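Local structure of 2-aminomuconate 6-semialdehyde dehydrogenase (Burkholderia cenocepacia, 4U3W) at residues A285-A290 with F319-A324. The protein probably catalyses the NAD-dependent oxidation of 2-aminomuconate 6-semialdehyde to 2-aminomuconate, as a member of the aldehyde dehydrogenase family. Residues are numbered along the deposited sequence; the frame is centred on the assembly and turned at random.
Sequences ADFDAA and FERFVA
Phe287, in the first turn of helix 287-299, reaches across to Arg321 and Phe322 of helix 319-331, joining two helices packed on one mixed sheet of this aldehyde dehydrogenase fold, where they touch strands 277-281, 413-419 and 437-441. Helix 287-299 is the beta-alpha-beta crossover helix between the adjacent parallel strands 277-281 and 309-315; helix 319-331 follows strand 309-315. Ala285, at the start of the first segment, rests on Trp441 of strand 437-441. Asp286 is the N-cap: its OD1 accepts from Ala289 N at 3.2 Å, the nearly straight N-H meeting the oxygen from above the carboxylate plane. With CG anti to the backbone N (chi1 -177°), the Phe287 ring points toward helix 319-331. The Arg321 chain, bent at chi3 (40°), folds back over it and forms a cation-pi stack, Arg321 CZ lying 4.0 Å from the ring centroid of Phe287. The guanidinium lies almost flat, its plane turned 25° from the ring, with NH2 above the ring centre. At the rim, Phe287 CZ comes within 3.6 Å of Arg321 O, while CE1 of the same ring meets Phe322 CB at 4.1 Å. Asp288 OD1 stays 6.1 Å from Arg321 NH2, too far for a salt bridge, though its charge may still favour the cation. Ala290, buried one turn on, faces Val281 and Trp441. The Phe322 ring, also touching Val281, Val291 and Val294, turns its edge to this residue: Phe322 CE2 lies 3.9 Å from Ala290 C, near the plane of the ring.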
loop_
_atom_site.group_PDB
_atom_site.type_symbol
_atom_site.label_atom_id
_atom_site.label_comp_id
_atom_site.label_asym_id
_atom_site.label_seq_id
_atom_site.Cartn_x
_atom_site.Cartn_y
_atom_site.Cartn_z
ATOM N N ALA A 285 24.767 -24.966 -10.396
ATOM C CA ALA A 285 23.444 -25.393 -9.947
ATOM C C ALA A 285 23.511 -26.698 -9.205
ATOM O O ALA A 285 24.484 -27.442 -9.349
ATOM C CB ALA A 285 22.436 -25.513 -11.164
ATOM N N ASP A 286 22.481 -26.961 -8.406
ATOM C CA ASP A 286 22.250 -28.284 -7.830
ATOM C C ASP A 286 21.851 -29.203 -8.978
ATOM O O ASP A 286 20.764 -29.084 -9.496
ATOM C CB ASP A 286 21.161 -28.195 -6.737
ATOM C CG ASP A 286 20.779 -29.565 -6.114
ATOM O OD1 ASP A 286 20.909 -30.646 -6.742
ATOM O OD2 ASP A 286 20.279 -29.540 -4.973
ATOM N N PHE A 287 22.744 -30.101 -9.374
ATOM C CA PHE A 287 22.595 -30.822 -10.645
ATOM C C PHE A 287 21.361 -31.700 -10.654
ATOM O O PHE A 287 20.540 -31.606 -11.586
ATOM C CB PHE A 287 23.849 -31.674 -10.931
ATOM C CG PHE A 287 23.812 -32.405 -12.286
ATOM C CD1 PHE A 287 24.254 -31.770 -13.433
ATOM C CD2 PHE A 287 23.356 -33.727 -12.379
ATOM C CE1 PHE A 287 24.227 -32.430 -14.684
ATOM C CE2 PHE A 287 23.341 -34.413 -13.605
ATOM C CZ PHE A 287 23.794 -33.760 -14.761
ATOM N N ASP A 288 21.184 -32.528 -9.615
ATOM C CA ASP A 288 20.027 -33.431 -9.627
ATOM C C ASP A 288 18.701 -32.681 -9.582
ATOM O O ASP A 288 17.703 -33.089 -10.223
ATOM C CB ASP A 288 20.069 -34.403 -8.445
ATOM C CG ASP A 288 21.180 -35.443 -8.571
ATOM O OD1 ASP A 288 21.770 -35.631 -9.658
ATOM O OD2 ASP A 288 21.462 -36.066 -7.535
ATOM N N ALA A 289 18.664 -31.585 -8.822
ATOM C CA ALA A 289 17.446 -30.774 -8.771
ATOM C C ALA A 289 17.115 -30.094 -10.109
ATOM O O ALA A 289 15.938 -30.031 -10.502
ATOM C CB ALA A 289 17.543 -29.697 -7.650
ATOM N N ALA A 290 18.139 -29.592 -10.797
ATOM C CA ALA A 290 17.944 -28.914 -12.080
ATOM C C ALA A 290 17.498 -29.904 -13.153
ATOM O O ALA A 290 16.635 -29.561 -13.952
ATOM C CB ALA A 290 19.236 -28.209 -12.540
ATOM N N PHE A 319 27.200 -29.583 -19.756
ATOM C CA PHE A 319 26.194 -29.759 -20.825
ATOM C C PHE A 319 25.974 -31.239 -21.179
ATOM O O PHE A 319 24.842 -31.735 -21.146
ATOM C CB PHE A 319 26.602 -28.949 -22.075
ATOM C CG PHE A 319 25.749 -29.209 -23.310
ATOM C CD1 PHE A 319 24.498 -28.615 -23.463
ATOM C CD2 PHE A 319 26.218 -30.006 -24.329
ATOM C CE1 PHE A 319 23.740 -28.847 -24.623
ATOM C CE2 PHE A 319 25.462 -30.239 -25.461
ATOM C CZ PHE A 319 24.209 -29.663 -25.601
ATOM N N GLU A 320 27.044 -31.967 -21.475
ATOM C CA GLU A 320 26.898 -33.370 -21.912
ATOM C C GLU A 320 26.276 -34.268 -20.852
ATOM O O GLU A 320 25.380 -35.055 -21.153
ATOM C CB GLU A 320 28.264 -33.945 -22.346
ATOM C CG GLU A 320 28.750 -33.341 -23.642
ATOM C CD GLU A 320 29.754 -34.231 -24.382
ATOM O OE1 GLU A 320 29.982 -35.401 -23.972
ATOM O OE2 GLU A 320 30.306 -33.751 -25.400
ATOM N N ARG A 321 26.727 -34.119 -19.612
ATOM C CA ARG A 321 26.150 -34.841 -18.473
ATOM C C ARG A 321 24.679 -34.490 -18.268
ATOM O O ARG A 321 23.868 -35.367 -17.939
ATOM C CB ARG A 321 26.904 -34.511 -17.171
ATOM C CG ARG A 321 28.300 -35.024 -17.107
ATOM C CD ARG A 321 28.950 -34.736 -15.710
ATOM N NE ARG A 321 28.016 -34.950 -14.597
ATOM C CZ ARG A 321 27.700 -34.050 -13.662
ATOM N NH1 ARG A 321 28.238 -32.836 -13.655
ATOM N NH2 ARG A 321 26.845 -34.378 -12.706
ATOM N N PHE A 322 24.334 -33.209 -18.437
ATOM C CA PHE A 322 22.941 -32.791 -18.270
ATOM C C PHE A 322 22.072 -33.446 -19.347
ATOM O O PHE A 322 20.998 -33.979 -19.061
ATOM C CB PHE A 322 22.806 -31.266 -18.328
ATOM C CG PHE A 322 21.414 -30.758 -17.983
ATOM C CD1 PHE A 322 20.427 -30.654 -18.954
ATOM C CD2 PHE A 322 21.108 -30.416 -16.680
ATOM C CE1 PHE A 322 19.122 -30.194 -18.607
ATOM C CE2 PHE A 322 19.827 -29.968 -16.315
ATOM C CZ PHE A 322 18.850 -29.839 -17.282
ATOM N N VAL A 323 22.515 -33.398 -20.591
ATOM C CA VAL A 323 21.698 -33.984 -21.659
ATOM C C VAL A 323 21.472 -35.479 -21.379
ATOM O O VAL A 323 20.359 -35.969 -21.437
ATOM C CB VAL A 323 22.343 -33.797 -23.041
ATOM C CG1 VAL A 323 21.476 -34.488 -24.088
ATOM C CG2 VAL A 323 22.485 -32.321 -23.373
ATOM N N ALA A 324 22.545 -36.190 -21.030
ATOM C CA ALA A 324 22.468 -37.620 -20.743
ATOM C C ALA A 324 21.518 -37.934 -19.583
ATOM O O ALA A 324 20.731 -38.847 -19.696
ATOM C CB ALA A 324 23.896 -38.190 -20.439
#